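Local coordinates for enzyme subtilase SubTY from Bacillus sp. TY145 (Bacillus sp., PDB 5FFN), which probably hydrolyses peptide bonds in proteins as a serine endopeptidase of the subtilisin-like (subtilase) family, at residues 154-168 with 180-192. Residues are numbered along the deposited sequence; the frame is centred on the assembly and turned at random.
Sequences VDYAYGKGVLIVAAA and FPGGLVNAVAVAA. With NA (sodium ion), chain E.
Asn186 lays its amide nearly parallel to the ring of Tyr158, the two planes 6° apart, with CB over one ring face, 3.8 Å from Tyr158 CG. The same amide donates from ND2 to Asp155 OD1 (3.0 Å), meeting that oxygen from above the carboxylate plane. With CG set anti to its carbonyl carbon (chi1 -68°), Asn186 can reach both Asp155 and Tyr158 on helix 148-159; a short amide suits both roles. A water held by Asp155 OD1 and the backbone N of Asn186 doubles the link. Val154 points toward the loop, its CG2 3.9 Å from Leu184 CD1 and also touching Pro181.

Strands 163-167 and 188-192 run parallel, neighbours in the central sheet of the subtilisin-like alpha/beta fold. Val188 N gives an almost straight bond to Ile164 O (2.8 Å, 179°), and the ladder continues from Ala166 N to Val188 O, Val190 N to Ala166 O and Ala168 N to Val190 O. Beta-branched Val165 and Val190 suit the extended chain and meet CG1 to CG2 at 3.6 Å; Val190 also rests on helix 250-267. On the other side of the sheet, the small Ala166 leaves room for cis-Pro181, whose CG lies 4.1 Å from Ala166 CB.

The type I turn from Pro181 to Leu184 and the next curl round a sodium ion, bound by the carbonyl oxygens of Gly182, Leu184 and Ala187 and two waters. Gly182, lacking a side chain, fits close against Ala167 O; a water joins that oxygen to Gly182 N. Another water bridges Ile164 N and Asn186 O, joining strand and loop.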
loop_
_atom_site.group_PDB
_atom_site.type_symbol
_atom_site.label_atom_id
_atom_site.label_comp_id
_atom_site.label_asym_id
_atom_site.label_seq_id
_atom_site.Cartn_x
_atom_site.Cartn_y
_atom_site.Cartn_z
ATOM N N VAL A 154 8.335 12.567 3.910
ATOM C CA VAL A 154 8.514 11.928 2.602
ATOM C C VAL A 154 9.584 12.671 1.787
ATOM O O VAL A 154 10.450 12.023 1.178
ATOM C CB VAL A 154 7.156 11.850 1.852
ATOM C CG1 VAL A 154 7.358 11.593 0.335
ATOM C CG2 VAL A 154 6.256 10.836 2.532
ATOM N N ASP A 155 9.516 14.005 1.756
ATOM C CA ASP A 155 10.499 14.809 0.990
ATOM C C ASP A 155 11.907 14.665 1.552
ATOM O O ASP A 155 12.853 14.637 0.808
ATOM C CB ASP A 155 10.082 16.270 0.882
ATOM C CG ASP A 155 8.836 16.450 0.022
ATOM O OD1 ASP A 155 8.475 15.499 -0.709
ATOM O OD2 ASP A 155 8.196 17.507 0.119
ATOM N N TYR A 156 12.007 14.602 2.878
ATOM C CA TYR A 156 13.270 14.380 3.552
ATOM C C TYR A 156 13.873 13.044 3.121
ATOM O O TYR A 156 15.056 12.979 2.773
ATOM C CB TYR A 156 13.048 14.390 5.049
ATOM C CG TYR A 156 14.276 14.124 5.892
ATOM C CD1 TYR A 156 15.239 15.122 6.068
ATOM C CD2 TYR A 156 14.462 12.906 6.538
ATOM C CE1 TYR A 156 16.328 14.905 6.879
ATOM C CE2 TYR A 156 15.557 12.681 7.368
ATOM C CZ TYR A 156 16.482 13.682 7.522
ATOM O OH TYR A 156 17.550 13.472 8.367
ATOM N N ALA A 157 13.047 11.995 3.100
ATOM C CA ALA A 157 13.516 10.662 2.747
ATOM C C ALA A 157 13.872 10.580 1.282
ATOM O O ALA A 157 14.883 9.951 0.922
ATOM C CB ALA A 157 12.475 9.634 3.119
ATOM N N TYR A 158 13.063 11.204 0.433
ATOM C CA TYR A 158 13.319 11.175 -1.020
ATOM C C TYR A 158 14.620 11.918 -1.311
ATOM O O TYR A 158 15.394 11.524 -2.199
ATOM C CB TYR A 158 12.173 11.797 -1.807
ATOM C CG TYR A 158 12.168 11.453 -3.302
ATOM C CD1 TYR A 158 11.768 10.193 -3.734
ATOM C CD2 TYR A 158 12.593 12.374 -4.267
ATOM C CE1 TYR A 158 11.750 9.860 -5.106
ATOM C CE2 TYR A 158 12.588 12.047 -5.643
ATOM C CZ TYR A 158 12.150 10.784 -6.046
ATOM O OH TYR A 158 12.110 10.420 -7.371
ATOM N N GLY A 159 14.875 12.962 -0.513
ATOM C CA GLY A 159 16.081 13.776 -0.653
ATOM C C GLY A 159 17.327 13.042 -0.223
ATOM O O GLY A 159 18.418 13.478 -0.550
ATOM N N LYS A 160 17.174 11.980 0.550
ATOM C CA LYS A 160 18.259 11.112 0.993
ATOM C C LYS A 160 18.311 9.749 0.238
ATOM O O LYS A 160 18.960 8.797 0.701
ATOM C CB LYS A 160 18.164 10.914 2.508
ATOM C CG LYS A 160 18.402 12.211 3.313
ATOM C CD LYS A 160 18.052 12.026 4.763
ATOM C CE LYS A 160 19.177 12.376 5.695
ATOM N NZ LYS A 160 20.287 11.452 5.545
ATOM N N GLY A 161 17.703 9.695 -0.958
ATOM C CA GLY A 161 17.824 8.551 -1.875
ATOM C C GLY A 161 16.998 7.316 -1.565
ATOM O O GLY A 161 17.363 6.202 -1.971
ATOM N N VAL A 162 15.926 7.491 -0.779
ATOM C CA VAL A 162 15.004 6.404 -0.409
ATOM C C VAL A 162 13.778 6.481 -1.334
ATOM O O VAL A 162 13.190 7.564 -1.495
ATOM C CB VAL A 162 14.517 6.527 1.067
ATOM C CG1 VAL A 162 13.484 5.440 1.397
ATOM C CG2 VAL A 162 15.693 6.414 2.055
ATOM N N LEU A 163 13.430 5.374 -1.980
ATOM C CA LEU A 163 12.227 5.330 -2.827
ATOM C C LEU A 163 11.007 5.181 -1.904
ATOM O O LEU A 163 11.020 4.363 -0.983
ATOM C CB LEU A 163 12.274 4.138 -3.768
ATOM C CG LEU A 163 11.134 4.066 -4.780
ATOM C CD1 LEU A 163 11.229 5.249 -5.744
ATOM C CD2 LEU A 163 11.174 2.762 -5.499
ATOM N N ILE A 164 9.954 5.936 -2.171
ATOM C CA ILE A 164 8.712 5.844 -1.405
ATOM C C ILE A 164 7.583 5.354 -2.327
ATOM O O ILE A 164 7.249 6.006 -3.342
ATOM C CB ILE A 164 8.302 7.206 -0.720
ATOM C CG1 ILE A 164 9.386 7.702 0.266
ATOM C CG2 ILE A 164 7.019 7.070 0.053
ATOM C CD1 ILE A 164 10.237 8.728 -0.314
ATOM N N VAL A 165 6.979 4.261 -1.904
ATOM C CA VAL A 165 5.864 3.647 -2.606
ATOM C C VAL A 165 4.668 3.598 -1.656
ATOM O O VAL A 165 4.803 3.143 -0.513
ATOM C CB VAL A 165 6.248 2.230 -3.114
ATOM C CG1 VAL A 165 5.090 1.662 -3.922
ATOM C CG2 VAL A 165 7.521 2.256 -3.986
ATOM N N ALA A 166 3.503 4.115 -2.084
ATOM C CA ALA A 166 2.379 4.312 -1.197
ATOM C C ALA A 166 1.038 4.067 -1.907
ATOM O O ALA A 166 0.901 4.257 -3.136
ATOM C CB ALA A 166 2.391 5.691 -0.544
ATOM N N ALA A 167 0.064 3.614 -1.117
ATOM C CA ALA A 167 -1.228 3.262 -1.642
ATOM C C ALA A 167 -1.963 4.521 -2.159
ATOM O O ALA A 167 -1.956 5.598 -1.532
ATOM C CB ALA A 167 -2.064 2.569 -0.529
ATOM N N ALA A 168 -2.650 4.381 -3.287
ATOM C CA ALA A 168 -3.460 5.483 -3.810
ATOM C C ALA A 168 -4.666 5.859 -2.919
ATOM O O ALA A 168 -5.150 6.993 -2.947
ATOM C CB ALA A 168 -3.940 5.155 -5.214
ATOM N N PHE A 180 -3.234 10.486 0.496
ATOM C CA PHE A 180 -1.866 10.855 0.853
ATOM C C PHE A 180 -1.356 9.916 1.949
ATOM O O PHE A 180 -2.116 9.560 2.849
ATOM C CB PHE A 180 -1.834 12.331 1.314
ATOM C CG PHE A 180 -2.216 13.267 0.219
ATOM C CD1 PHE A 180 -3.570 13.526 -0.039
ATOM C CD2 PHE A 180 -1.244 13.805 -0.630
ATOM C CE1 PHE A 180 -3.934 14.341 -1.128
ATOM C CE2 PHE A 180 -1.606 14.626 -1.700
ATOM C CZ PHE A 180 -2.952 14.883 -1.948
ATOM N N PRO A 181 -0.056 9.585 1.928
ATOM C CA PRO A 181 0.977 10.210 1.071
ATOM C C PRO A 181 1.091 9.803 -0.386
ATOM O O PRO A 181 1.932 10.361 -1.082
ATOM C CB PRO A 181 2.291 9.825 1.816
ATOM C CG PRO A 181 1.976 8.562 2.390
ATOM C CD PRO A 181 0.554 8.638 2.873
ATOM N N GLY A 182 0.307 8.825 -0.852
ATOM C CA GLY A 182 0.354 8.421 -2.257
ATOM C C GLY A 182 0.366 9.578 -3.240
ATOM O O GLY A 182 1.187 9.601 -4.159
ATOM N N GLY A 183 -0.546 10.544 -3.024
ATOM C CA GLY A 183 -0.734 11.703 -3.887
ATOM C C GLY A 183 0.365 12.758 -3.867
ATOM O O GLY A 183 0.283 13.752 -4.610
ATOM N N LEU A 184 1.391 12.560 -3.045
ATOM C CA LEU A 184 2.548 13.480 -3.025
ATOM C C LEU A 184 3.405 13.329 -4.268
ATOM O O LEU A 184 3.562 12.219 -4.807
ATOM C CB LEU A 184 3.405 13.291 -1.793
ATOM C CG LEU A 184 2.670 13.513 -0.478
ATOM C CD1 LEU A 184 3.544 13.015 0.680
ATOM C CD2 LEU A 184 2.244 15.006 -0.311
ATOM N N VAL A 185 4.054 14.412 -4.677
ATOM C CA VAL A 185 4.862 14.353 -5.893
ATOM C C VAL A 185 6.010 13.356 -5.797
ATOM O O VAL A 185 6.383 12.725 -6.777
ATOM C CB VAL A 185 5.382 15.770 -6.319
ATOM C CG1 VAL A 185 6.267 16.282 -5.322
ATOM C CG2 VAL A 185 6.177 15.654 -7.603
ATOM N N ASN A 186 6.548 13.203 -4.593
ATOM C CA ASN A 186 7.713 12.377 -4.360
ATOM C C ASN A 186 7.409 10.978 -3.814
ATOM O O ASN A 186 8.303 10.279 -3.352
ATOM C CB ASN A 186 8.717 13.131 -3.469
ATOM C CG ASN A 186 9.347 14.342 -4.186
ATOM O OD1 ASN A 186 9.552 14.303 -5.371
ATOM N ND2 ASN A 186 9.656 15.372 -3.448
ATOM N N ALA A 187 6.127 10.578 -3.870
ATOM C CA ALA A 187 5.738 9.198 -3.543
ATOM C C ALA A 187 5.125 8.577 -4.796
ATOM O O ALA A 187 4.400 9.248 -5.517
ATOM C CB ALA A 187 4.777 9.164 -2.418
ATOM N N VAL A 188 5.406 7.296 -5.028
ATOM C CA VAL A 188 4.778 6.534 -6.113
ATOM C C VAL A 188 3.385 6.047 -5.647
ATOM O O VAL A 188 3.309 5.146 -4.822
ATOM C CB VAL A 188 5.644 5.316 -6.501
ATOM C CG1 VAL A 188 4.961 4.511 -7.582
ATOM C CG2 VAL A 188 7.041 5.778 -6.919
ATOM N N ALA A 189 2.322 6.644 -6.196
ATOM C CA ALA A 189 0.909 6.289 -5.871
ATOM C C ALA A 189 0.541 5.036 -6.625
ATOM O O ALA A 189 0.615 4.989 -7.880
ATOM C CB ALA A 189 -0.057 7.420 -6.276
ATOM N N VAL A 190 0.065 4.037 -5.904
ATOM C CA VAL A 190 -0.232 2.763 -6.514
ATOM C C VAL A 190 -1.757 2.488 -6.478
ATOM O O VAL A 190 -2.375 2.422 -5.391
ATOM C CB VAL A 190 0.527 1.614 -5.855
ATOM C CG1 VAL A 190 0.228 0.285 -6.586
ATOM C CG2 VAL A 190 2.022 1.851 -5.852
ATOM N N ALA A 191 -2.327 2.367 -7.677
ATOM C CA ALA A 191 -3.749 1.980 -7.866
ATOM C C ALA A 191 -3.880 0.456 -7.821
ATOM O O ALA A 191 -2.916 -0.251 -8.082
ATOM C CB ALA A 191 -4.268 2.494 -9.236
ATOM N N ALA A 192 -5.094 -0.047 -7.547
ATOM C CA ALA A 192 -5.326 -1.488 -7.396
ATOM C C ALA A 192 -6.057 -2.020 -8.653
ATOM O O ALA A 192 -7.145 -1.512 -9.019
ATOM C CB ALA A 192 -6.194 -1.767 -6.172
HETATM NA NA NA E . 2.454 10.535 -5.854
HETATM O O HOH W 1 6.360 15.105 -2.221
HETATM O O HOH W 2 9.327 7.812 -4.278
HETATM O O HOH W 3 -1.229 6.849 0.673
HETATM O O HOH W 4 2.371 9.216 -7.844
HETATM O O HOH W 5 1.047 11.892 -7.076
#